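Local coordinates for protein putative surface-anchored fimbrial subunit (Corynebacterium diphtheriae, PDB 3HR6) that forms the shaft of cell-surface pili as the major pilin, a rod of tandem Ig-like domains stabilised by internal isopeptide and disulfide bonds, at residues 40-45 with 100-105; 5-10 with 117-122; 309-314 with 326-331; 389-394 with 413-418. One frame throughout, in Å; residues are numbered along the deposited sequence. Where two conformers were deposited one is given.

Contact 1 (40-45 with 100-105)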
loop_
_atom_site.group_PDB
_atom_site.type_symbol
_atom_site.label_atom_id
_atom_site.label_comp_id
_atom_site.label_asym_id
_atom_site.label_seq_id
_atom_site.Cartn_x
_atom_site.Cartn_y
_atom_site.Cartn_z
ATOM N N THR A 40 -1.953 -15.878 -21.093
ATOM C CA THR A 40 -1.655 -17.260 -21.386
ATOM C C THR A 40 -2.474 -17.699 -22.616
ATOM O O THR A 40 -3.691 -17.449 -22.713
ATOM C CB THR A 40 -1.927 -18.145 -20.166
ATOM O OG1 THR A 40 -1.118 -17.690 -19.077
ATOM C CG2 THR A 40 -1.603 -19.604 -20.455
ATOM N N LEU A 41 -1.777 -18.337 -23.553
ATOM C CA LEU A 41 -2.387 -18.989 -24.691
ATOM C C LEU A 41 -2.595 -20.474 -24.388
ATOM O O LEU A 41 -1.671 -21.159 -23.974
ATOM C CB LEU A 41 -1.519 -18.806 -25.940
ATOM C CG LEU A 41 -2.158 -19.262 -27.257
ATOM C CD1 LEU A 41 -3.297 -18.314 -27.706
ATOM C CD2 LEU A 41 -1.089 -19.400 -28.346
ATOM N N TYR A 42 -3.826 -20.943 -24.565
ATOM C CA TYR A 42 -4.189 -22.358 -24.498
ATOM C C TYR A 42 -4.712 -22.838 -25.837
ATOM O O TYR A 42 -5.415 -22.087 -26.544
ATOM C CB TYR A 42 -5.327 -22.571 -23.500
ATOM C CG TYR A 42 -4.978 -22.238 -22.065
ATOM C CD1 TYR A 42 -4.435 -23.220 -21.238
ATOM C CD2 TYR A 42 -5.207 -20.979 -21.531
ATOM C CE1 TYR A 42 -4.116 -22.960 -19.941
ATOM C CE2 TYR A 42 -4.906 -20.699 -20.217
ATOM C CZ TYR A 42 -4.334 -21.708 -19.426
ATOM O OH TYR A 42 -4.011 -21.489 -18.122
ATOM N N ARG A 43 -4.429 -24.096 -26.160
ATOM C CA ARG A 43 -5.058 -24.770 -27.305
ATOM C C ARG A 43 -6.347 -25.458 -26.847
ATOM O O ARG A 43 -6.367 -26.076 -25.786
ATOM C CB ARG A 43 -4.121 -25.805 -27.920
ATOM C CG ARG A 43 -4.742 -26.562 -29.114
ATOM C CD ARG A 43 -3.704 -27.306 -29.943
ATOM N NE ARG A 43 -2.570 -26.434 -30.254
ATOM C CZ ARG A 43 -1.339 -26.526 -29.733
ATOM N NH1 ARG A 43 -1.015 -27.482 -28.859
ATOM N NH2 ARG A 43 -0.413 -25.636 -30.100
ATOM N N VAL A 44 -7.423 -25.303 -27.610
ATOM C CA VAL A 44 -8.668 -26.009 -27.304
ATOM C C VAL A 44 -8.551 -27.442 -27.800
ATOM O O VAL A 44 -8.415 -27.695 -29.001
ATOM C CB VAL A 44 -9.892 -25.315 -27.886
ATOM C CG1 VAL A 44 -11.168 -26.066 -27.525
ATOM C CG2 VAL A 44 -9.965 -23.895 -27.360
ATOM N N ASN A 45 -8.593 -28.382 -26.861
ATOM C CA ASN A 45 -8.420 -29.785 -27.208
ATOM C C ASN A 45 -9.525 -30.294 -28.111
ATOM O O ASN A 45 -10.696 -29.941 -27.943
ATOM C CB ASN A 45 -8.338 -30.648 -25.945
ATOM C CG ASN A 45 -7.131 -30.332 -25.112
ATOM O OD1 ASN A 45 -6.990 -30.826 -23.990
ATOM N ND2 ASN A 45 -6.247 -29.502 -25.645
ATOM N N LEU A 100 -7.501 -20.407 -26.973
ATOM C CA LEU A 100 -8.139 -19.631 -25.935
ATOM C C LEU A 100 -7.075 -18.731 -25.312
ATOM O O LEU A 100 -6.004 -19.199 -24.905
ATOM C CB LEU A 100 -8.799 -20.556 -24.896
ATOM C CG LEU A 100 -9.455 -19.826 -23.727
ATOM C CD1 LEU A 100 -10.840 -19.369 -24.104
ATOM C CD2 LEU A 100 -9.476 -20.747 -22.470
ATOM N N VAL A 101 -7.349 -17.423 -25.316
ATOM C CA VAL A 101 -6.436 -16.431 -24.783
ATOM C C VAL A 101 -6.959 -15.990 -23.422
ATOM O O VAL A 101 -8.096 -15.515 -23.312
ATOM C CB VAL A 101 -6.307 -15.197 -25.737
ATOM C CG1 VAL A 101 -5.555 -14.049 -25.066
ATOM C CG2 VAL A 101 -5.642 -15.605 -27.058
ATOM N N VAL A 102 -6.133 -16.132 -22.400
ATOM C CA VAL A 102 -6.537 -15.795 -21.032
ATOM C C VAL A 102 -5.637 -14.692 -20.501
ATOM O O VAL A 102 -4.460 -14.907 -20.274
ATOM C CB VAL A 102 -6.484 -17.016 -20.080
ATOM C CG1 VAL A 102 -6.850 -16.609 -18.639
ATOM C CG2 VAL A 102 -7.425 -18.108 -20.565
ATOM N N GLN A 103 -6.173 -13.502 -20.284
ATOM C CA GLN A 103 -5.402 -12.498 -19.550
ATOM C C GLN A 103 -5.280 -12.916 -18.088
ATOM O O GLN A 103 -6.246 -13.369 -17.483
ATOM C CB GLN A 103 -6.009 -11.102 -19.595
ATOM C CG GLN A 103 -5.011 -10.076 -19.069
ATOM C CD GLN A 103 -5.414 -8.625 -19.275
ATOM O OE1 GLN A 103 -6.481 -8.308 -19.832
ATOM N NE2 GLN A 103 -4.539 -7.715 -18.832
ATOM N N GLU A 104 -4.094 -12.714 -17.537
ATOM C CA GLU A 104 -3.766 -13.167 -16.192
ATOM C C GLU A 104 -3.683 -11.977 -15.248
ATOM O O GLU A 104 -3.626 -10.827 -15.658
ATOM C CB GLU A 104 -2.434 -13.861 -16.217
ATOM C CG GLU A 104 -2.374 -15.074 -17.159
ATOM C CD GLU A 104 -3.064 -16.320 -16.627
ATOM O OE1 GLU A 104 -3.900 -16.238 -15.710
ATOM O OE2 GLU A 104 -2.764 -17.405 -17.159
ATOM N N LEU A 105 -3.613 -12.298 -13.969
ATOM C CA LEU A 105 -3.593 -11.320 -12.898
ATOM C C LEU A 105 -2.180 -10.930 -12.462
ATOM O O LEU A 105 -2.015 -10.187 -11.486
ATOM C CB LEU A 105 -4.401 -11.884 -11.721
ATOM C CG LEU A 105 -5.914 -11.946 -11.918
ATOM C CD1 LEU A 105 -6.525 -12.716 -10.719
ATOM C CD2 LEU A 105 -6.536 -10.564 -12.065
HETATM O O HOH W 1 -4.781 -19.304 -17.074
#
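Glu-104 OE2 is gripped twice: the hydroxyl of Thr-40 donates to it, OG1 to OE2 2.5 Å, and a bridging water donates from 2.8 Å. The two segments are neighbouring antiparallel strands in the sheet of the N-terminal Ig-like domain, and this carboxylate closes the pair just beyond the last bridge. Thr-40 reaches the lone pair of OE2 that points away from the other carboxylate oxygen. Glu-104 gets there by a bend at chi2 (-76°), which brings its carboxylate back over the neighbouring strand. Thr-40 OG1 is also hydrogen-bonded to Thr-81 OG1, so the chain of bonds links Glu-104, strand 38-44 and strand 76-83.

Two hydrogen-bonded pairs, Thr-40 with Val-102 and Tyr-42 with Leu-100, join the backbones through four short, nearly straight bonds; Thr-40 N to Val-102 O, for example, measures 2.8 Å. Between them Leu-41 and Val-101 form a non-hydrogen-bonded pair. Their side chains lie on the other face of the sheet, where Leu-41 CD1 meets Val-101 CG2 at 3.6 Å, and Val-101 continues onto Phe-117 and Val-119.

On the face of Thr-40, the Tyr-42 ring runs diagonally past Val-102, one strand over, with CE2 3.6 Å from CG2. With CG anti to its carbonyl carbon (chi1 -64°), the tyrosine extends its phenol in the direction of Glu-104. Tyr-42 OH and Glu-104 OE2 are not in direct contact; the water that binds OE2 links them, lying in the plane of the Tyr-42 ring, at its edge, 2.5 Å from OH.

Contact 2 (5-10 with 117-122)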
loop_
_atom_site.group_PDB
_atom_site.type_symbol
_atom_site.label_atom_id
_atom_site.label_comp_id
_atom_site.label_asym_id
_atom_site.label_seq_id
_atom_site.Cartn_x
_atom_site.Cartn_y
_atom_site.Cartn_z
ATOM N N THR A 5 1.034 -20.605 -37.898
ATOM C CA THR A 5 0.207 -19.443 -37.672
ATOM C C THR A 5 0.746 -18.691 -36.456
ATOM O O THR A 5 1.640 -19.177 -35.772
ATOM C CB THR A 5 -1.272 -19.903 -37.501
ATOM O OG1 THR A 5 -2.173 -18.828 -37.787
ATOM C CG2 THR A 5 -1.525 -20.450 -36.104
ATOM N N SER A 6 0.216 -17.500 -36.212
ATOM C CA SER A 6 0.558 -16.767 -34.993
ATOM C C SER A 6 -0.643 -15.968 -34.519
ATOM O O SER A 6 -1.521 -15.634 -35.313
ATOM C CB SER A 6 1.770 -15.853 -35.181
ATOM O OG SER A 6 1.491 -14.774 -36.048
ATOM N N ILE A 7 -0.684 -15.736 -33.210
ATOM C CA ILE A 7 -1.665 -14.853 -32.579
ATOM C C ILE A 7 -0.925 -13.720 -31.898
ATOM O O ILE A 7 -0.118 -13.940 -30.994
ATOM C CB ILE A 7 -2.592 -15.609 -31.610
ATOM C CG1 ILE A 7 -3.397 -16.665 -32.372
ATOM C CG2 ILE A 7 -3.564 -14.629 -30.927
ATOM C CD1 ILE A 7 -3.881 -17.796 -31.515
ATOM N N ALA A 8 -1.219 -12.496 -32.340
ATOM C CA ALA A 8 -0.683 -11.285 -31.753
ATOM C C ALA A 8 -1.771 -10.699 -30.860
ATOM O O ALA A 8 -2.829 -10.254 -31.372
ATOM C CB ALA A 8 -0.322 -10.321 -32.856
ATOM N N VAL A 9 -1.534 -10.711 -29.551
ATOM C CA VAL A 9 -2.475 -10.146 -28.591
ATOM C C VAL A 9 -2.072 -8.708 -28.278
ATOM O O VAL A 9 -1.007 -8.461 -27.732
ATOM C CB VAL A 9 -2.526 -10.945 -27.260
ATOM C CG1 VAL A 9 -3.587 -10.370 -26.356
ATOM C CG2 VAL A 9 -2.779 -12.427 -27.506
ATOM N N HIS A 10 -2.991 -7.785 -28.554
ATOM C CA HIS A 10 -2.844 -6.383 -28.189
ATOM C C HIS A 10 -3.787 -6.037 -27.037
ATOM O O HIS A 10 -5.005 -6.077 -27.180
ATOM C CB HIS A 10 -3.169 -5.511 -29.402
ATOM C CG HIS A 10 -2.396 -5.852 -30.632
ATOM N ND1 HIS A 10 -1.086 -5.466 -30.819
ATOM C CD2 HIS A 10 -2.736 -6.569 -31.728
ATOM C CE1 HIS A 10 -0.667 -5.901 -31.993
ATOM N NE2 HIS A 10 -1.646 -6.577 -32.563
ATOM N N PHE A 117 -11.171 -15.579 -24.145
ATOM C CA PHE A 117 -11.834 -15.548 -25.423
ATOM C C PHE A 117 -11.164 -16.473 -26.424
ATOM O O PHE A 117 -9.993 -16.772 -26.324
ATOM C CB PHE A 117 -11.911 -14.109 -25.959
ATOM C CG PHE A 117 -10.569 -13.496 -26.299
ATOM C CD1 PHE A 117 -10.086 -13.529 -27.600
ATOM C CD2 PHE A 117 -9.821 -12.855 -25.330
ATOM C CE1 PHE A 117 -8.864 -12.981 -27.924
ATOM C CE2 PHE A 117 -8.593 -12.312 -25.635
ATOM C CZ PHE A 117 -8.131 -12.332 -26.940
ATOM N N LEU A 118 -11.953 -16.924 -27.384
ATOM C CA LEU A 118 -11.508 -17.884 -28.387
ATOM C C LEU A 118 -10.931 -17.142 -29.595
ATOM O O LEU A 118 -11.397 -16.049 -29.955
ATOM C CB LEU A 118 -12.678 -18.756 -28.832
ATOM C CG LEU A 118 -13.325 -19.694 -27.803
ATOM C CD1 LEU A 118 -14.678 -20.215 -28.310
ATOM C CD2 LEU A 118 -12.366 -20.815 -27.458
ATOM N N VAL A 119 -9.899 -17.743 -30.190
ATOM C CA VAL A 119 -9.280 -17.254 -31.433
ATOM C C VAL A 119 -8.929 -18.458 -32.293
ATOM O O VAL A 119 -8.156 -19.306 -31.876
ATOM C CB VAL A 119 -7.952 -16.493 -31.189
ATOM C CG1 VAL A 119 -7.491 -15.833 -32.445
ATOM C CG2 VAL A 119 -8.105 -15.438 -30.075
ATOM N N ALA A 120 -9.475 -18.497 -33.488
ATOM C CA ALA A 120 -9.086 -19.491 -34.480
ATOM C C ALA A 120 -7.798 -19.037 -35.185
ATOM O O ALA A 120 -7.603 -17.849 -35.449
ATOM C CB ALA A 120 -10.213 -19.704 -35.497
ATOM N N ALA A 121 -6.922 -19.987 -35.511
ATOM C CA ALA A 121 -5.765 -19.675 -36.338
ATOM C C ALA A 121 -5.494 -20.871 -37.222
ATOM O O ALA A 121 -5.457 -21.995 -36.735
ATOM C CB ALA A 121 -4.546 -19.304 -35.479
ATOM N N PRO A 122 -5.364 -20.650 -38.539
ATOM C CA PRO A 122 -5.448 -19.377 -39.232
ATOM C C PRO A 122 -6.897 -18.899 -39.357
ATOM O O PRO A 122 -7.816 -19.605 -38.953
ATOM C CB PRO A 122 -4.850 -19.706 -40.604
ATOM C CG PRO A 122 -5.164 -21.115 -40.812
ATOM C CD PRO A 122 -5.136 -21.767 -39.478
#
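The inner side of the curled sheet of the N-terminal domain is where Thr-5 and Ile-7 of strand 5-13, which lies between 89-94 and 131-143, meet Val-119, Ala-121 and Pro-122 of another strand. The contact is made mainly by side chains, for the short strand axes approach only to 7.8 Å. Ile-7 is the middle of the apolar patch. Its CG1 lies 4.2 Å from Val-119 CG1, and the same CG1 is equally far from Ala-121 CB, so the branch is seated between two residues that are i and i+2 on strand 117-124. Holding CG1 anti to the carbonyl carbon (chi1 -62°) sends that branch in the direction of Val-119 and Ala-121, and the side chains of Ile-7 and Val-119 run antiparallel, side by side.

Strands 5-13 and 117-124 both pair with strand 131-143, the first parallel and the second antiparallel; the curl of the sheet brings their side chains together across that strand. Tyr-99 of strand 97-103 and Leu-94 of strand 89-94 pack against Ile-7.

Toward the end of the pair the backbones converge, Thr-5 CA and Pro-122 CA being 5.9 Å apart. Thr-5 was modelled in two conformers, so its very close approach to the Ala-121 methyl is doubtful. In one of them OG1 is hydrogen-bonded to Gln-133 O and stands near CA of Pro-122, whose preceding peptide bond is cis.

Contact 3 (309-314 with 326-331)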
loop_
_atom_site.group_PDB
_atom_site.type_symbol
_atom_site.label_atom_id
_atom_site.label_comp_id
_atom_site.label_asym_id
_atom_site.label_seq_id
_atom_site.Cartn_x
_atom_site.Cartn_y
_atom_site.Cartn_z
ATOM N N ILE A 309 16.468 12.326 20.441
ATOM C CA ILE A 309 17.295 13.304 21.147
ATOM C C ILE A 309 18.158 12.515 22.109
ATOM O O ILE A 309 17.665 11.698 22.847
ATOM C CB ILE A 309 16.431 14.308 21.918
ATOM C CG1 ILE A 309 15.656 15.184 20.937
ATOM C CG2 ILE A 309 17.308 15.197 22.794
ATOM C CD1 ILE A 309 14.532 15.939 21.602
ATOM N N THR A 310 19.454 12.752 22.079
ATOM C CA THR A 310 20.368 12.142 23.079
ATOM C C THR A 310 20.965 13.218 23.964
ATOM O O THR A 310 21.634 14.134 23.481
ATOM C CB THR A 310 21.470 11.263 22.455
ATOM O OG1 THR A 310 20.859 10.205 21.700
ATOM C CG2 THR A 310 22.332 10.635 23.532
ATOM N N ILE A 311 20.746 13.102 25.274
ATOM C CA ILE A 311 21.273 14.041 26.246
ATOM C C ILE A 311 22.585 13.435 26.709
ATOM O O ILE A 311 22.623 12.232 26.983
ATOM C CB ILE A 311 20.286 14.234 27.464
ATOM C CG1 ILE A 311 18.948 14.829 27.021
ATOM C CG2 ILE A 311 20.907 15.152 28.544
ATOM C CD1 ILE A 311 17.906 14.893 28.154
ATOM N N GLU A 312 23.661 14.233 26.711
ATOM C CA GLU A 312 24.967 13.836 27.273
ATOM C C GLU A 312 25.235 14.770 28.428
ATOM O O GLU A 312 25.652 15.926 28.229
ATOM C CB GLU A 312 26.059 13.951 26.217
ATOM C CG GLU A 312 25.818 13.020 25.089
ATOM C CD GLU A 312 26.965 12.848 24.142
ATOM O OE1 GLU A 312 28.017 13.504 24.285
ATOM O OE2 GLU A 312 26.772 12.020 23.224
ATOM N N LYS A 313 25.002 14.263 29.639
ATOM C CA LYS A 313 25.040 15.085 30.856
ATOM C C LYS A 313 26.376 14.953 31.546
ATOM O O LYS A 313 26.958 13.866 31.621
ATOM C CB LYS A 313 23.937 14.639 31.825
ATOM C CG LYS A 313 23.747 15.551 33.036
ATOM C CD LYS A 313 22.985 16.792 32.665
ATOM C CE LYS A 313 22.672 17.643 33.879
ATOM N NZ LYS A 313 23.809 18.178 34.659
ATOM N N SER A 314 26.906 16.079 32.028
ATOM C CA SER A 314 28.105 16.064 32.826
ATOM C C SER A 314 27.818 16.917 34.072
ATOM O O SER A 314 26.817 17.665 34.106
ATOM C CB SER A 314 29.299 16.601 32.028
ATOM O OG SER A 314 29.015 17.882 31.504
ATOM N N ALA A 326 20.285 13.679 36.695
ATOM C CA ALA A 326 19.369 14.760 36.432
ATOM C C ALA A 326 18.175 14.186 35.684
ATOM O O ALA A 326 18.276 13.119 35.053
ATOM C CB ALA A 326 20.035 15.872 35.623
ATOM N N THR A 327 17.058 14.904 35.754
ATOM C CA THR A 327 15.804 14.523 35.138
ATOM C C THR A 327 15.342 15.674 34.234
ATOM O O THR A 327 15.461 16.849 34.590
ATOM C CB THR A 327 14.736 14.200 36.214
ATOM O OG1 THR A 327 15.208 13.149 37.087
ATOM C CG2 THR A 327 13.355 13.845 35.575
ATOM N N PHE A 328 14.864 15.310 33.039
ATOM C CA PHE A 328 14.376 16.250 32.040
ATOM C C PHE A 328 13.011 15.829 31.556
ATOM O O PHE A 328 12.642 14.621 31.567
ATOM C CB PHE A 328 15.318 16.341 30.830
ATOM C CG PHE A 328 16.699 16.786 31.187
ATOM C CD1 PHE A 328 17.067 18.140 31.082
ATOM C CD2 PHE A 328 17.626 15.882 31.670
ATOM C CE1 PHE A 328 18.320 18.565 31.441
ATOM C CE2 PHE A 328 18.887 16.294 32.039
ATOM C CZ PHE A 328 19.260 17.641 31.912
ATOM N N GLN A 329 12.238 16.847 31.208
ATOM C CA GLN A 329 11.036 16.650 30.438
ATOM C C GLN A 329 11.170 17.361 29.103
ATOM O O GLN A 329 11.849 18.408 28.950
ATOM C CB GLN A 329 9.803 17.066 31.231
ATOM C CG GLN A 329 9.620 16.292 32.491
ATOM C CD GLN A 329 8.302 16.611 33.153
ATOM O OE1 GLN A 329 8.096 17.736 33.613
ATOM N NE2 GLN A 329 7.436 15.614 33.260
ATOM N N LEU A 330 10.533 16.762 28.107
ATOM C CA LEU A 330 10.529 17.315 26.752
ATOM C C LEU A 330 9.262 18.153 26.535
ATOM O O LEU A 330 8.174 17.760 26.913
ATOM C CB LEU A 330 10.653 16.198 25.726
ATOM C CG LEU A 330 10.771 16.613 24.241
ATOM C CD1 LEU A 330 12.081 17.340 23.981
ATOM C CD2 LEU A 330 10.621 15.357 23.342
ATOM N N HIS A 331 9.447 19.316 25.927
ATOM C CA HIS A 331 8.425 20.326 25.772
ATOM C C HIS A 331 8.558 20.954 24.407
ATOM O O HIS A 331 9.489 20.665 23.669
ATOM C CB HIS A 331 8.607 21.418 26.816
ATOM C CG HIS A 331 8.075 21.064 28.170
ATOM N ND1 HIS A 331 6.729 21.109 28.468
ATOM C CD2 HIS A 331 8.703 20.700 29.313
ATOM C CE1 HIS A 331 6.552 20.803 29.742
ATOM N NE2 HIS A 331 7.733 20.540 30.279
#
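Apolar packing carries most of this contact, which joins the two facing layers of the C-terminal Ig-like domain. The methyl ends of Ile-309 and Leu-330 meet head on, CD1 to CD1 at 3.7 Å. Next along, Ile-311 meets Phe-328: its CD1 comes 3.7 Å from CD2, obliquely to the ring. The isoleucine holds CG1 anti to its carbonyl carbon (chi1 -63°), and the extended chi2 carries the terminal methyl across to the ring.

The aliphatic part of Lys-313 does the rest. Its CD lies in the plane of the Phe-328 ring, at the edge, 3.9 Å from CZ, while CE touches Ala-326 CB at 3.6 Å. Bends at chi2 (78°) and chi4 (61°) fold the chain back, so that carbons face the phenylalanine and the alanine, and NZ turns away to Asn-432 on the neighbouring strand.

Covalent and polar chemistry gathers at that nitrogen. NZ is joined to CG of Asn-432 in an isopeptide bond, one of the links that stabilise the pilin modules, and its remaining hydrogen goes to Ser-314 O at 3.1 Å. Glu-396 touches Lys-313, Ala-326 and Phe-328; its place beside the bond is consistent with the acidic residue that promotes such links in related domains.

The axes of the short strand segments come no closer than 10.6 Å, a sheet-to-sheet spacing. Strand 302-315 lies between 361-375 and 424-432 in one layer, strand 327-333 between 354-355 and 391-398 in the other, and Ile-430 of strand 424-432 packs on Ile-311, Lys-313 and Phe-328.

Contact 4 (389-394 with 413-418)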
loop_
_atom_site.group_PDB
_atom_site.type_symbol
_atom_site.label_atom_id
_atom_site.label_comp_id
_atom_site.label_asym_id
_atom_site.label_seq_id
_atom_site.Cartn_x
_atom_site.Cartn_y
_atom_site.Cartn_z
ATOM N N GLY A 389 4.347 26.047 19.181
ATOM C CA GLY A 389 5.666 26.628 19.203
ATOM C C GLY A 389 6.445 26.359 17.939
ATOM O O GLY A 389 5.903 26.013 16.906
ATOM N N THR A 390 7.748 26.557 18.046
ATOM C CA THR A 390 8.630 26.450 16.914
ATOM C C THR A 390 9.715 25.411 17.085
ATOM O O THR A 390 10.298 25.014 16.106
ATOM C CB THR A 390 9.345 27.784 16.601
ATOM O OG1 THR A 390 10.171 28.190 17.700
ATOM C CG2 THR A 390 8.336 28.881 16.276
ATOM N N GLU A 391 9.997 24.987 18.308
ATOM C CA GLU A 391 11.036 23.982 18.531
ATOM C C GLU A 391 10.703 23.141 19.739
ATOM O O GLU A 391 9.924 23.541 20.603
ATOM C CB GLU A 391 12.431 24.635 18.792
ATOM C CG GLU A 391 12.940 25.627 17.759
ATOM C CD GLU A 391 13.339 25.050 16.394
ATOM O OE1 GLU A 391 13.382 23.809 16.187
ATOM O OE2 GLU A 391 13.615 25.895 15.499
ATOM N N PHE A 392 11.377 22.001 19.831
ATOM C CA PHE A 392 11.434 21.255 21.056
ATOM C C PHE A 392 12.393 21.909 22.049
ATOM O O PHE A 392 13.339 22.663 21.691
ATOM C CB PHE A 392 11.884 19.810 20.810
ATOM C CG PHE A 392 10.930 18.991 20.005
ATOM C CD1 PHE A 392 9.783 18.427 20.575
ATOM C CD2 PHE A 392 11.156 18.776 18.646
ATOM C CE1 PHE A 392 8.903 17.684 19.822
ATOM C CE2 PHE A 392 10.283 18.036 17.891
ATOM C CZ PHE A 392 9.149 17.477 18.465
ATOM N N CYS A 393 12.134 21.635 23.312
ATOM C CA CYS A 393 13.073 22.072 24.351
ATOM C C CYS A 393 13.016 21.166 25.533
ATOM O O CYS A 393 12.041 20.490 25.762
ATOM C CB CYS A 393 12.836 23.526 24.742
ATOM S SG CYS A 393 11.079 23.802 25.185
ATOM N N LEU A 394 14.098 21.144 26.294
ATOM C CA LEU A 394 14.164 20.303 27.474
ATOM C C LEU A 394 14.124 21.166 28.721
ATOM O O LEU A 394 14.785 22.205 28.783
ATOM C CB LEU A 394 15.470 19.530 27.459
ATOM C CG LEU A 394 15.624 18.444 26.383
ATOM C CD1 LEU A 394 17.162 18.045 26.240
ATOM C CD2 LEU A 394 14.730 17.235 26.692
ATOM N N LYS A 413 16.930 21.558 18.479
ATOM C CA LYS A 413 16.505 21.599 17.072
ATOM C C LYS A 413 16.315 20.173 16.571
ATOM O O LYS A 413 17.294 19.424 16.452
ATOM C CB LYS A 413 17.564 22.309 16.209
ATOM C CG LYS A 413 17.757 23.808 16.508
ATOM C CD LYS A 413 19.022 24.386 15.860
ATOM C CE LYS A 413 18.879 25.880 15.501
ATOM N NZ LYS A 413 20.155 26.523 15.032
ATOM N N LEU A 414 15.072 19.789 16.328
ATOM C CA LEU A 414 14.737 18.463 15.864
ATOM C C LEU A 414 13.541 18.577 14.962
ATOM O O LEU A 414 12.441 18.786 15.433
ATOM C CB LEU A 414 14.412 17.568 17.063
ATOM C CG LEU A 414 14.437 16.097 16.673
ATOM C CD1 LEU A 414 15.910 15.591 16.608
ATOM C CD2 LEU A 414 13.563 15.311 17.616
ATOM N N GLU A 415 13.757 18.429 13.662
ATOM C CA GLU A 415 12.677 18.589 12.703
ATOM C C GLU A 415 12.985 17.771 11.461
ATOM O O GLU A 415 14.147 17.401 11.192
ATOM C CB GLU A 415 12.454 20.061 12.362
ATOM C CG GLU A 415 13.535 20.663 11.551
ATOM C CD GLU A 415 13.264 22.121 11.219
ATOM O OE1 GLU A 415 12.829 22.886 12.126
ATOM O OE2 GLU A 415 13.528 22.489 10.045
ATOM N N ALA A 416 11.958 17.513 10.674
ATOM C CA ALA A 416 12.100 16.765 9.444
ATOM C C ALA A 416 11.448 17.552 8.342
ATOM O O ALA A 416 10.835 18.593 8.574
ATOM C CB ALA A 416 11.450 15.371 9.580
ATOM N N ASN A 417 11.602 17.067 7.125
ATOM C CA ASN A 417 10.985 17.699 5.980
ATOM C C ASN A 417 10.750 16.641 4.910
ATOM O O ASN A 417 11.011 15.453 5.132
ATOM C CB ASN A 417 11.860 18.856 5.509
ATOM C CG ASN A 417 13.234 18.411 5.117
ATOM O OD1 ASN A 417 13.383 17.625 4.175
ATOM N ND2 ASN A 417 14.251 18.900 5.833
ATOM N N GLU A 418 10.271 17.077 3.734
ATOM C CA GLU A 418 9.964 16.130 2.673
ATOM C C GLU A 418 11.140 15.282 2.204
ATOM O O GLU A 418 10.931 14.167 1.755
ATOM C CB GLU A 418 9.322 16.843 1.469
ATOM C CG GLU A 418 10.262 17.771 0.714
ATOM C CD GLU A 418 9.538 18.805 -0.175
ATOM O OE1 GLU A 418 8.306 18.979 -0.054
ATOM O OE2 GLU A 418 10.216 19.437 -1.001
HETATM O O HOH W 2 10.840 22.911 14.223
HETATM O O HOH W 3 12.994 21.436 17.450
HETATM O O HOH W 4 14.714 22.881 13.923
#
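A classic beta bulge, Thr-390 and Glu-391 opposite Cys-333, starts the strand that here meets the loop after strand 410-412; Glu-391 and Phe-392 face Lys-413, Leu-414 and Glu-415. Just along the strand, Cys-393 forms the disulfide with Cys-333 that crosslinks this layer of the domain.

The apolar half is Phe-392 against Leu-414. Phe-392 CD2 packs on Leu-414 CB at 3.8 Å, and the ring also turns its edge to the backbone, with Leu-414 O lying in the ring plane 3.4 Å from CE2. Elsewhere on the ring, Arg-332 makes a cation-pi interaction and Trp-385 an edge-to-face one.

The polar half is built on water. One water accepts from Phe-392 N and from Leu-414 N, at 2.9 Å in each case, and can donate to Glu-391 OE1, so it stands in for a direct link where the backbones have parted beyond the bonded pair Phe-392 and Val-412. Glu-391 bends at chi2 (-70°) to bring OE1 there. A second water donates to both Glu-391 OE1 and Glu-415 OE1, which lie 4.2 Å apart. Two carboxylates this close would tend to raise each other's pKa, and the protons of the shared water probably offset part of that repulsion.

In the fold
From the N terminus, strand 5-13 opens the long loop that contact 2 closes at residues 117-122. Contact 1 falls wholly within that loop, 40-45 returning to 100-105, and the two touch: Val-101 N probably bonds to Phe-117 O, and Leu-41 packs on Ile-7. Together they tie strands 5-13, 38-44, 97-103 and 117-124 of the N-terminal sheet. The chain then runs through the middle domain before contact 3 closes a short loop from one sheet of the C-terminal domain to the other, and contact 4 follows in series. These two are neighbours, His-331 O probably bonding Cys-393 N, their centres some 58 to 73 Å from those of the first pair along the rod.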